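PDB 3OOO: proline dipeptidase, which probably hydrolyses dipeptides ending in proline, as a manganese-dependent M24B-family peptidase, the present chain being its creatinase/prolidase-type N-terminal domain. Local coordinates for residues Thr27-Tyr30 / Phe34-Asp37; Met43-Tyr48 / Pro53-Pro58; Ala100-Asp103 / Lys109-Gly112; Pro72-Ile77 / Ala87-Ser92. One frame throughout, in Å; residues are numbered along the deposited sequence. Where two conformers were deposited one is given.

In the fold
Contact 2 is the core of the set: a buried antiparallel hairpin held by four backbone hydrogen bonds and flanked by aromatic and aliphatic side chains. Contact 4 starts from the next strand of the same sheet, Pro72-Ile77, and covers it with the end of helix 82-89. That contact is partly buried and held by carbon contacts alone. On the other side of the sheet, contact 1, also partly buried, folds a loop back on the helix before it, largely through backbone carbonyl and carbon atoms, and touches contact 2 through Met43. Contact 3, about 16 Å from contact 1 centre to centre, joins two buried phenylalanines beside the second subunit; Glu101 and Thr27 link it to contact 1.

Contact 1 (Thr27-Tyr30 / Phe34-Asp37); sequences TVNY and FFCD
Asn29 and Phe34 bring their backbones together where the chain leaves helix 25-32 and doubles back along it, a helix-to-loop reversal within the creatinase/prolidase N-terminal domain. The closest approach is a CA-H...O contact, with Asn29 CA 3.3 Å from Phe34 O and an angle of 127° at the hydrogen. The same oxygen lies 3.8 Å from Val28 CG1, the methyl that stands anti to the backbone N of its residue (chi1 172°). One loop carbonyl therefore rests against two successive residues of the helix, while the Asn29 N-H meets it at too poor an angle for a hydrogen bond.

On the more open side, Asn29 and Phe35 cross at about a right angle, amide plane against ring plane at 86°, and Asn29 CB comes up to the edge of the Phe35 ring, 4.0 Å from CD1. Behind this first shell, Thr32 OG1 ties the two sides of the turn, hydrogen bonded to both Val28 O and Phe34 N. The Phe34 ring packs on Arg64, Ala65 and Ser68 of helix 62-68, and Arg64 also donates a hydrogen bond from NH2 to Phe35 O.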
loop_
_atom_site.group_PDB
_atom_site.type_symbol
_atom_site.label_atom_id
_atom_site.label_comp_id
_atom_site.label_asym_id
_atom_site.label_seq_id
_atom_site.Cartn_x
_atom_site.Cartn_y
_atom_site.Cartn_z
ATOM N N THR A 27 -4.404 -1.770 -13.987
ATOM C CA THR A 27 -3.970 -3.104 -14.389
ATOM C C THR A 27 -5.165 -3.998 -14.707
ATOM O O THR A 27 -5.192 -4.673 -15.736
ATOM C CB THR A 27 -3.108 -3.770 -13.299
ATOM O OG1 THR A 27 -2.009 -2.909 -12.965
ATOM C CG2 THR A 27 -2.568 -5.113 -13.789
ATOM N N VAL A 28 -6.152 -4.003 -13.819
ATOM C CA VAL A 28 -7.347 -4.818 -14.024
ATOM C C VAL A 28 -8.064 -4.424 -15.320
ATOM O O VAL A 28 -8.497 -5.291 -16.088
ATOM C CB VAL A 28 -8.279 -4.761 -12.802
ATOM C CG1 VAL A 28 -9.602 -5.454 -13.096
ATOM C CG2 VAL A 28 -7.575 -5.412 -11.609
ATOM N N ASN A 29 -8.152 -3.121 -15.578
ATOM C CA ASN A 29 -8.749 -2.632 -16.815
ATOM C C ASN A 29 -7.947 -3.051 -18.049
ATOM O O ASN A 29 -8.525 -3.445 -19.059
ATOM C CB ASN A 29 -8.916 -1.112 -16.766
ATOM C CG ASN A 29 -9.692 -0.571 -17.950
ATOM O OD1 ASN A 29 -10.779 -1.050 -18.273
ATOM N ND2 ASN A 29 -9.138 0.448 -18.596
ATOM N N TYR A 30 -6.619 -2.976 -17.956
ATOM C CA TYR A 30 -5.738 -3.434 -19.033
ATOM C C TYR A 30 -5.975 -4.914 -19.346
ATOM O O TYR A 30 -5.989 -5.325 -20.511
ATOM C CB TYR A 30 -4.270 -3.179 -18.661
ATOM C CG TYR A 30 -3.260 -3.845 -19.569
ATOM C CD1 TYR A 30 -2.976 -3.320 -20.826
ATOM C CD2 TYR A 30 -2.583 -4.998 -19.163
ATOM C CE1 TYR A 30 -2.045 -3.927 -21.664
ATOM C CE2 TYR A 30 -1.649 -5.616 -19.995
ATOM C CZ TYR A 30 -1.387 -5.072 -21.244
ATOM O OH TYR A 30 -0.466 -5.672 -22.076
ATOM N N PHE A 34 -12.564 -3.965 -17.756
ATOM C CA PHE A 34 -13.413 -3.511 -16.661
ATOM C C PHE A 34 -12.618 -2.564 -15.772
ATOM O O PHE A 34 -11.595 -2.962 -15.205
ATOM C CB PHE A 34 -13.927 -4.717 -15.855
ATOM C CG PHE A 34 -14.689 -4.347 -14.603
ATOM C CD1 PHE A 34 -16.006 -3.894 -14.671
ATOM C CD2 PHE A 34 -14.090 -4.470 -13.349
ATOM C CE1 PHE A 34 -16.710 -3.555 -13.516
ATOM C CE2 PHE A 34 -14.788 -4.138 -12.184
ATOM C CZ PHE A 34 -16.103 -3.676 -12.268
ATOM N N PHE A 35 -13.081 -1.317 -15.679
ATOM C CA PHE A 35 -12.485 -0.335 -14.775
ATOM C C PHE A 35 -13.347 -0.077 -13.552
ATOM O O PHE A 35 -14.511 0.315 -13.671
ATOM C CB PHE A 35 -12.203 1.010 -15.459
ATOM C CG PHE A 35 -11.453 1.975 -14.573
ATOM C CD1 PHE A 35 -10.065 2.032 -14.618
ATOM C CD2 PHE A 35 -12.132 2.788 -13.660
ATOM C CE1 PHE A 35 -9.357 2.902 -13.788
ATOM C CE2 PHE A 35 -11.432 3.659 -12.821
ATOM C CZ PHE A 35 -10.045 3.714 -12.886
ATOM N N CYS A 36 -12.749 -0.269 -12.379
ATOM C CA CYS A 36 -13.357 0.126 -11.116
ATOM C C CYS A 36 -12.245 0.502 -10.153
ATOM O O CYS A 36 -11.301 -0.264 -9.965
ATOM C CB CYS A 36 -14.183 -1.020 -10.523
ATOM S SG CYS A 36 -14.895 -0.663 -8.891
ATOM N N ASP A 37 -12.335 1.691 -9.566
ATOM C CA ASP A 37 -11.483 2.017 -8.432
ATOM C C ASP A 37 -12.334 1.975 -7.169
ATOM O O ASP A 37 -13.119 2.894 -6.918
ATOM C CB ASP A 37 -10.798 3.379 -8.587
ATOM C CG ASP A 37 -9.748 3.632 -7.502
ATOM O OD1 ASP A 37 -9.720 2.897 -6.486
ATOM O OD2 ASP A 37 -8.936 4.572 -7.659
#

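Contact 2 (Met43-Tyr48 / Pro53-Pro58)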
loop_
_atom_site.group_PDB
_atom_site.type_symbol
_atom_site.label_atom_id
_atom_site.label_comp_id
_atom_site.label_asym_id
_atom_site.label_seq_id
_atom_site.Cartn_x
_atom_site.Cartn_y
_atom_site.Cartn_z
HETATM N N MSE A 43 -11.486 -4.780 -4.380
HETATM C CA MSE A 43 -11.458 -5.204 -5.770
HETATM C C MSE A 43 -10.223 -6.182 -5.887
HETATM O O MSE A 43 -9.137 -5.648 -5.673
HETATM C CB MSE A 43 -11.206 -3.905 -6.640
HETATM C CG MSE A 43 -12.224 -3.444 -7.806
HETATM SE SE MSE A 43 -11.734 -3.931 -9.685
HETATM C CE MSE A 43 -10.032 -2.969 -9.776
ATOM N N PHE A 44 -10.353 -7.455 -6.263
ATOM C CA PHE A 44 -9.195 -8.273 -6.611
ATOM C C PHE A 44 -9.533 -9.138 -7.802
ATOM O O PHE A 44 -10.634 -9.695 -7.885
ATOM C CB PHE A 44 -8.789 -9.199 -5.458
ATOM C CG PHE A 44 -8.381 -8.480 -4.201
ATOM C CD1 PHE A 44 -7.177 -7.768 -4.139
ATOM C CD2 PHE A 44 -9.200 -8.514 -3.081
ATOM C CE1 PHE A 44 -6.806 -7.100 -2.972
ATOM C CE2 PHE A 44 -8.841 -7.849 -1.912
ATOM C CZ PHE A 44 -7.638 -7.140 -1.855
ATOM N N LEU A 45 -8.568 -9.275 -8.703
ATOM C CA LEU A 45 -8.658 -10.250 -9.779
ATOM C C LEU A 45 -7.705 -11.386 -9.457
ATOM O O LEU A 45 -6.491 -11.189 -9.404
ATOM C CB LEU A 45 -8.290 -9.607 -11.117
ATOM C CG LEU A 45 -8.267 -10.504 -12.359
ATOM C CD1 LEU A 45 -9.653 -11.049 -12.685
ATOM C CD2 LEU A 45 -7.707 -9.733 -13.549
ATOM N N PHE A 46 -8.272 -12.566 -9.230
ATOM C CA PHE A 46 -7.500 -13.745 -8.863
ATOM C C PHE A 46 -7.217 -14.573 -10.100
ATOM O O PHE A 46 -8.137 -15.084 -10.733
ATOM C CB PHE A 46 -8.251 -14.586 -7.820
ATOM C CG PHE A 46 -8.516 -13.858 -6.529
ATOM C CD1 PHE A 46 -7.516 -13.740 -5.564
ATOM C CD2 PHE A 46 -9.762 -13.289 -6.275
ATOM C CE1 PHE A 46 -7.756 -13.063 -4.369
ATOM C CE2 PHE A 46 -10.012 -12.611 -5.079
ATOM C CZ PHE A 46 -9.009 -12.499 -4.124
ATOM N N VAL A 47 -5.936 -14.680 -10.439
ATOM C CA VAL A 47 -5.498 -15.421 -11.619
ATOM C C VAL A 47 -4.766 -16.674 -11.153
ATOM O O VAL A 47 -3.631 -16.615 -10.682
ATOM C CB VAL A 47 -4.604 -14.551 -12.533
ATOM C CG1 VAL A 47 -4.132 -15.354 -13.755
ATOM C CG2 VAL A 47 -5.355 -13.296 -12.968
ATOM N N TYR A 48 -5.458 -17.808 -11.250
ATOM C CA TYR A 48 -4.900 -19.101 -10.884
ATOM C C TYR A 48 -4.120 -19.680 -12.047
ATOM O O TYR A 48 -4.360 -19.329 -13.197
ATOM C CB TYR A 48 -6.008 -20.079 -10.511
ATOM C CG TYR A 48 -6.601 -19.885 -9.139
ATOM C CD1 TYR A 48 -5.963 -20.390 -8.006
ATOM C CD2 TYR A 48 -7.823 -19.233 -8.976
ATOM C CE1 TYR A 48 -6.520 -20.230 -6.734
ATOM C CE2 TYR A 48 -8.383 -19.067 -7.718
ATOM C CZ TYR A 48 -7.732 -19.566 -6.606
ATOM O OH TYR A 48 -8.298 -19.402 -5.361
ATOM N N PRO A 53 -9.818 -17.062 -14.481
ATOM C CA PRO A 53 -9.707 -16.059 -13.421
ATOM C C PRO A 53 -11.021 -15.872 -12.677
ATOM O O PRO A 53 -12.081 -16.253 -13.178
ATOM C CB PRO A 53 -9.381 -14.766 -14.174
ATOM C CG PRO A 53 -8.910 -15.178 -15.501
ATOM C CD PRO A 53 -9.544 -16.490 -15.811
ATOM N N ILE A 54 -10.939 -15.288 -11.486
ATOM C CA ILE A 54 -12.119 -14.956 -10.699
ATOM C C ILE A 54 -11.994 -13.513 -10.241
ATOM O O ILE A 54 -10.973 -13.123 -9.680
ATOM C CB ILE A 54 -12.274 -15.900 -9.480
ATOM C CG1 ILE A 54 -12.364 -17.354 -9.954
ATOM C CG2 ILE A 54 -13.509 -15.517 -8.651
ATOM C CD1 ILE A 54 -12.435 -18.376 -8.853
ATOM N N LEU A 55 -13.036 -12.725 -10.492
ATOM C CA LEU A 55 -13.051 -11.317 -10.115
ATOM C C LEU A 55 -13.943 -11.083 -8.897
ATOM O O LEU A 55 -15.086 -11.533 -8.860
ATOM C CB LEU A 55 -13.501 -10.470 -11.315
ATOM C CG LEU A 55 -13.720 -8.970 -11.123
ATOM C CD1 LEU A 55 -12.465 -8.275 -10.660
ATOM C CD2 LEU A 55 -14.194 -8.356 -12.416
ATOM N N PHE A 56 -13.393 -10.404 -7.892
ATOM C CA PHE A 56 -14.117 -10.053 -6.672
ATOM C C PHE A 56 -14.283 -8.546 -6.641
ATOM O O PHE A 56 -13.302 -7.833 -6.775
ATOM C CB PHE A 56 -13.315 -10.527 -5.449
ATOM C CG PHE A 56 -13.950 -10.194 -4.116
ATOM C CD1 PHE A 56 -15.169 -10.749 -3.750
ATOM C CD2 PHE A 56 -13.301 -9.359 -3.213
ATOM C CE1 PHE A 56 -15.743 -10.463 -2.515
ATOM C CE2 PHE A 56 -13.873 -9.062 -1.973
ATOM C CZ PHE A 56 -15.092 -9.623 -1.621
ATOM N N VAL A 57 -15.511 -8.067 -6.461
ATOM C CA VAL A 57 -15.789 -6.625 -6.455
ATOM C C VAL A 57 -16.806 -6.271 -5.375
ATOM O O VAL A 57 -17.454 -7.158 -4.833
ATOM C CB VAL A 57 -16.331 -6.125 -7.831
ATOM C CG1 VAL A 57 -15.238 -6.143 -8.889
ATOM C CG2 VAL A 57 -17.557 -6.931 -8.278
ATOM N N PRO A 58 -16.961 -4.973 -5.061
ATOM C CA PRO A 58 -18.090 -4.625 -4.197
ATOM C C PRO A 58 -19.399 -5.026 -4.868
ATOM O O PRO A 58 -19.498 -5.003 -6.102
ATOM C CB PRO A 58 -17.988 -3.101 -4.080
ATOM C CG PRO A 58 -16.560 -2.798 -4.358
ATOM C CD PRO A 58 -16.128 -3.799 -5.382
#
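The side chains of Phe44 and Phe56 run side by side in the same direction, and their rings meet edge to edge, CD2 of Phe44 4.2 Å from CD2 of Phe56. The Phe56 ring also meets those of Phe74 and Tyr76 in strand 73-76, its plane about 20° from that of Tyr76. Phe46, on the same side of this antiparallel beta hairpin, offers its own edge to the other strand: its CE2 is 3.9 Å from Phe56 CB, and Ile54 O also lies near its ring plane. Phe46 CG is turned anti to the carbonyl carbon (chi1 -61°), which lays the ring beside Phe56. The Tyr48 ring meets Ile54 CD1 obliquely, while its hydroxyl is hydrogen bonded to Ser92 O.

On the reverse side, Leu45 CD1 fits between Pro53 CB, at 4.0 Å, and Leu55 CB. Leu55 CD1 curls back over the partner strand to 3.6 Å from Phe44 O.

Two hydrogen-bonded pairs, Phe44 with Phe56 and Phe46 with Ile54, flank the non-hydrogen-bonded pair Leu45 with Leu55. Straightest of the four bonds is Phe56 N to Phe44 O, at 2.8 Å and 172°. Met43 CA makes a CA-H...O contact with Phe56 O.

Strand 19-22 continues the sheet beside 44-48, and strand 73-76 beside 54-58. Ile86 of helix 82-89 packs on the three phenylalanines, while Leu5 of helix 3-14 meets Leu45, Val47 and Pro53.

Contact 3 (Ala100-Asp103 / Lys109-Gly112)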
loop_
_atom_site.group_PDB
_atom_site.type_symbol
_atom_site.label_atom_id
_atom_site.label_comp_id
_atom_site.label_asym_id
_atom_site.label_seq_id
_atom_site.Cartn_x
_atom_site.Cartn_y
_atom_site.Cartn_z
ATOM N N ALA A 100 1.613 -10.418 -6.234
ATOM C CA ALA A 100 0.682 -9.308 -6.029
ATOM C C ALA A 100 1.304 -7.999 -6.505
ATOM O O ALA A 100 2.507 -7.945 -6.757
ATOM C CB ALA A 100 0.269 -9.218 -4.567
ATOM N N GLU A 101 0.486 -6.955 -6.638
ATOM C CA GLU A 101 0.962 -5.665 -7.133
ATOM C C GLU A 101 1.420 -4.770 -5.993
ATOM O O GLU A 101 0.668 -3.924 -5.511
ATOM C CB GLU A 101 -0.119 -4.962 -7.951
ATOM C CG GLU A 101 -0.549 -5.721 -9.182
ATOM C CD GLU A 101 -1.444 -4.883 -10.048
ATOM O OE1 GLU A 101 -2.680 -4.988 -9.894
ATOM O OE2 GLU A 101 -0.910 -4.095 -10.864
ATOM N N PHE A 102 2.670 -4.955 -5.584
ATOM C CA PHE A 102 3.217 -4.249 -4.429
ATOM C C PHE A 102 3.255 -2.725 -4.594
ATOM O O PHE A 102 3.220 -2.005 -3.601
ATOM C CB PHE A 102 4.603 -4.805 -4.090
ATOM C CG PHE A 102 4.577 -6.086 -3.283
ATOM C CD1 PHE A 102 3.396 -6.813 -3.100
ATOM C CD2 PHE A 102 5.755 -6.583 -2.725
ATOM C CE1 PHE A 102 3.386 -7.997 -2.358
ATOM C CE2 PHE A 102 5.756 -7.764 -1.981
ATOM C CZ PHE A 102 4.573 -8.474 -1.796
ATOM N N ASP A 103 3.306 -2.242 -5.838
ATOM C CA ASP A 103 3.289 -0.794 -6.114
ATOM C C ASP A 103 1.909 -0.147 -5.962
ATOM O O ASP A 103 1.796 1.088 -5.953
ATOM C CB ASP A 103 3.824 -0.491 -7.522
ATOM C CG ASP A 103 5.316 -0.746 -7.663
ATOM O OD1 ASP A 103 6.035 -0.817 -6.641
ATOM O OD2 ASP A 103 5.777 -0.864 -8.821
ATOM N N LYS A 109 -4.773 -3.767 2.790
ATOM C CA LYS A 109 -5.278 -4.793 1.885
ATOM C C LYS A 109 -4.334 -5.989 1.801
ATOM O O LYS A 109 -4.775 -7.130 1.684
ATOM C CB LYS A 109 -5.565 -4.195 0.509
ATOM C CG LYS A 109 -6.720 -3.199 0.539
ATOM C CD LYS A 109 -6.909 -2.511 -0.784
ATOM C CE LYS A 109 -8.127 -1.599 -0.701
ATOM N NZ LYS A 109 -8.799 -1.483 -2.004
ATOM N N PHE A 110 -3.035 -5.718 1.871
ATOM C CA PHE A 110 -2.016 -6.761 1.911
ATOM C C PHE A 110 -2.223 -7.644 3.137
ATOM O O PHE A 110 -2.228 -8.872 3.040
ATOM C CB PHE A 110 -0.635 -6.096 1.912
ATOM C CG PHE A 110 0.527 -7.049 1.984
ATOM C CD1 PHE A 110 0.661 -8.097 1.076
ATOM C CD2 PHE A 110 1.519 -6.857 2.938
ATOM C CE1 PHE A 110 1.760 -8.960 1.143
ATOM C CE2 PHE A 110 2.620 -7.713 3.010
ATOM C CZ PHE A 110 2.738 -8.764 2.109
ATOM N N GLN A 111 -2.426 -7.018 4.290
ATOM C CA GLN A 111 -2.635 -7.780 5.512
ATOM C C GLN A 111 -3.938 -8.572 5.457
ATOM O O GLN A 111 -3.991 -9.708 5.933
ATOM C CB GLN A 111 -2.505 -6.887 6.753
ATOM C CG GLN A 111 -1.074 -6.366 6.892
ATOM C CD GLN A 111 -0.771 -5.705 8.218
ATOM O OE1 GLN A 111 -1.665 -5.263 8.933
ATOM N NE2 GLN A 111 0.517 -5.622 8.544
ATOM N N GLY A 112 -4.961 -8.003 4.822
ATOM C CA GLY A 112 -6.196 -8.745 4.571
ATOM C C GLY A 112 -5.955 -10.004 3.755
ATOM O O GLY A 112 -6.420 -11.085 4.113
#
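Phe102 and Phe110 make this contact by themselves, and its chemistry across the two segments is purely apolar. Each ring offers the same corner: CE1 of Phe102 lies 4.0 Å from CE1 of Phe110, and Phe102 CZ is almost as close to that atom, at 4.1 Å. The planes stand at 72° with centroids 5.5 Å apart, an oblique meeting. The two side chains reach it differently. Phe110 has CG anti to its backbone N (chi1 179°), which carries the ring out from the helix on the loop's side, so that its CE1 corner meets Phe102. The CA-CB bond of Phe102 does not aim at the helix, and it is the far end of the ring that closes the gap; the two CA atoms remain 8.6 Å apart.

Polar interactions hold the loop to its own surroundings and do not bridge the segments. The N-H of Phe102 is shared: it is hydrogen bonded to Asn123 OD1 and only weakly, at 3.2 Å, to Ala100 O. Next to it, both carboxylate oxygens of Glu101 are satisfied, OE1 by Ser23 N and Asp24 N, OE2 by Thr27 OG1.

The second subunit packs here too, its Thr108 on Phe102 and its Val107 on Phe110. Within the chain, the contact lies inside a beta-alpha-beta crossover: strand 97-100 leads through this loop to helix 107-116 and then to strand 120-123, its parallel neighbour.

Contact 4 (Pro72-Ile77 / Ala87-Ser92)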
loop_
_atom_site.group_PDB
_atom_site.type_symbol
_atom_site.label_atom_id
_atom_site.label_comp_id
_atom_site.label_asym_id
_atom_site.label_seq_id
_atom_site.Cartn_x
_atom_site.Cartn_y
_atom_site.Cartn_z
ATOM N N PRO A 72 -15.885 -16.158 -13.719
ATOM C CA PRO A 72 -16.683 -15.938 -12.503
ATOM C C PRO A 72 -16.441 -14.610 -11.792
ATOM O O PRO A 72 -15.306 -14.133 -11.703
ATOM C CB PRO A 72 -16.281 -17.106 -11.600
ATOM C CG PRO A 72 -15.887 -18.179 -12.561
ATOM C CD PRO A 72 -15.184 -17.457 -13.668
ATOM N N VAL A 73 -17.532 -14.028 -11.306
ATOM C CA VAL A 73 -17.509 -12.785 -10.551
ATOM C C VAL A 73 -18.293 -13.000 -9.265
ATOM O O VAL A 73 -19.355 -13.624 -9.279
ATOM C CB VAL A 73 -18.181 -11.630 -11.338
ATOM C CG1 VAL A 73 -18.230 -10.341 -10.510
ATOM C CG2 VAL A 73 -17.469 -11.377 -12.659
ATOM N N PHE A 74 -17.762 -12.510 -8.148
ATOM C CA PHE A 74 -18.544 -12.457 -6.915
ATOM C C PHE A 74 -18.281 -11.162 -6.167
ATOM O O PHE A 74 -17.362 -10.421 -6.499
ATOM C CB PHE A 74 -18.367 -13.718 -6.042
ATOM C CG PHE A 74 -17.026 -13.838 -5.366
ATOM C CD1 PHE A 74 -16.936 -13.787 -3.970
ATOM C CD2 PHE A 74 -15.863 -14.049 -6.103
ATOM C CE1 PHE A 74 -15.708 -13.920 -3.318
ATOM C CE2 PHE A 74 -14.620 -14.171 -5.458
ATOM C CZ PHE A 74 -14.548 -14.116 -4.065
ATOM N N GLY A 75 -19.118 -10.881 -5.177
ATOM C CA GLY A 75 -19.035 -9.618 -4.479
ATOM C C GLY A 75 -19.457 -9.695 -3.036
ATOM O O GLY A 75 -19.820 -10.762 -2.530
ATOM N N TYR A 76 -19.409 -8.543 -2.379
ATOM C CA TYR A 76 -19.784 -8.438 -0.979
ATOM C C TYR A 76 -20.500 -7.120 -0.720
ATOM O O TYR A 76 -20.143 -6.093 -1.290
ATOM C CB TYR A 76 -18.550 -8.581 -0.077
ATOM C CG TYR A 76 -17.664 -7.350 -0.003
ATOM C CD1 TYR A 76 -17.574 -6.608 1.172
ATOM C CD2 TYR A 76 -16.929 -6.924 -1.110
ATOM C CE1 TYR A 76 -16.764 -5.475 1.251
ATOM C CE2 TYR A 76 -16.118 -5.796 -1.043
ATOM C CZ TYR A 76 -16.044 -5.079 0.136
ATOM O OH TYR A 76 -15.247 -3.967 0.197
ATOM N N ILE A 77 -21.530 -7.176 0.119
ATOM C CA ILE A 77 -22.205 -5.970 0.590
ATOM C C ILE A 77 -21.468 -5.436 1.819
ATOM O O ILE A 77 -20.618 -6.120 2.395
ATOM C CB ILE A 77 -23.721 -6.192 0.866
ATOM C CG1 ILE A 77 -23.959 -7.230 1.970
ATOM C CG2 ILE A 77 -24.452 -6.583 -0.419
ATOM C CD1 ILE A 77 -25.419 -7.276 2.448
ATOM N N ALA A 87 -12.465 -16.003 1.439
ATOM C CA ALA A 87 -12.065 -17.304 1.989
ATOM C C ALA A 87 -13.113 -18.398 1.773
ATOM O O ALA A 87 -12.765 -19.571 1.593
ATOM C CB ALA A 87 -11.737 -17.172 3.472
ATOM N N SER A 88 -14.389 -18.019 1.793
ATOM C CA SER A 88 -15.481 -18.982 1.669
ATOM C C SER A 88 -15.859 -19.261 0.219
ATOM O O SER A 88 -16.566 -20.232 -0.069
ATOM C CB SER A 88 -16.714 -18.498 2.438
ATOM O OG SER A 88 -16.435 -18.356 3.820
ATOM N N ASN A 89 -15.400 -18.413 -0.697
ATOM C CA ASN A 89 -15.800 -18.551 -2.098
ATOM C C ASN A 89 -14.743 -18.975 -3.100
ATOM O O ASN A 89 -15.064 -19.649 -4.076
ATOM C CB ASN A 89 -16.508 -17.287 -2.571
ATOM C CG ASN A 89 -17.909 -17.190 -2.031
ATOM O OD1 ASN A 89 -18.844 -17.731 -2.617
ATOM N ND2 ASN A 89 -18.064 -16.520 -0.895
ATOM N N LEU A 90 -13.491 -18.589 -2.886
ATOM C CA LEU A 90 -12.427 -19.060 -3.772
ATOM C C LEU A 90 -12.279 -20.581 -3.674
ATOM O O LEU A 90 -12.484 -21.153 -2.603
ATOM C CB LEU A 90 -11.104 -18.347 -3.493
ATOM C CG LEU A 90 -11.037 -16.865 -3.875
ATOM C CD1 LEU A 90 -9.609 -16.372 -3.675
ATOM C CD2 LEU A 90 -11.514 -16.582 -5.304
ATOM N N PRO A 91 -11.959 -21.239 -4.803
ATOM C CA PRO A 91 -11.934 -22.703 -4.851
ATOM C C PRO A 91 -10.673 -23.345 -4.286
ATOM O O PRO A 91 -10.695 -24.534 -3.961
ATOM C CB PRO A 91 -12.045 -22.995 -6.347
ATOM C CG PRO A 91 -11.383 -21.822 -6.995
ATOM C CD PRO A 91 -11.765 -20.647 -6.142
ATOM N N SER A 92 -9.586 -22.584 -4.173
ATOM C CA SER A 92 -8.305 -23.152 -3.739
ATOM C C SER A 92 -7.453 -22.173 -2.942
ATOM O O SER A 92 -7.373 -20.989 -3.274
ATOM C CB SER A 92 -7.506 -23.677 -4.938
ATOM O OG SER A 92 -6.237 -24.160 -4.522
#
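Phe74 of strand 73-76, the outermost strand on its side of the sheet within this chain, reaches up to Asn89 and Leu90 at the end of helix 82-89, a helix-on-sheet contact of the alpha/beta N-terminal domain. Asn89 CB sits over one face of the Phe74 ring in a CH-pi contact, 4.0 Å from the ring centroid and 30° off its normal. It is nearest CE1 of Phe74, at 3.5 Å, so it is shifted toward that side of the ring. The Asn89 amide is inclined 33° to the ring plane, its CG 4.0 Å from Phe74 CD1. ND2 of that amide is hydrogen bonded to Lys85 O, one turn back in the helix, which helps to fix the rotation of the amide beside the ring.

Phe74 CG sits between the backbone N and the carbonyl carbon (chi1 72°), and this setting lifts the ring off the strand toward the helix. Leu90 continues the cover inward, packing also on Ile54 of strand 54-58, on Phe46 and Tyr48 of strand 44-48, and on Phe117. Crossing Phe74 at about a right angle, its side chain meets the ring obliquely, with Leu90 CD2 3.9 Å from Phe74 CE2.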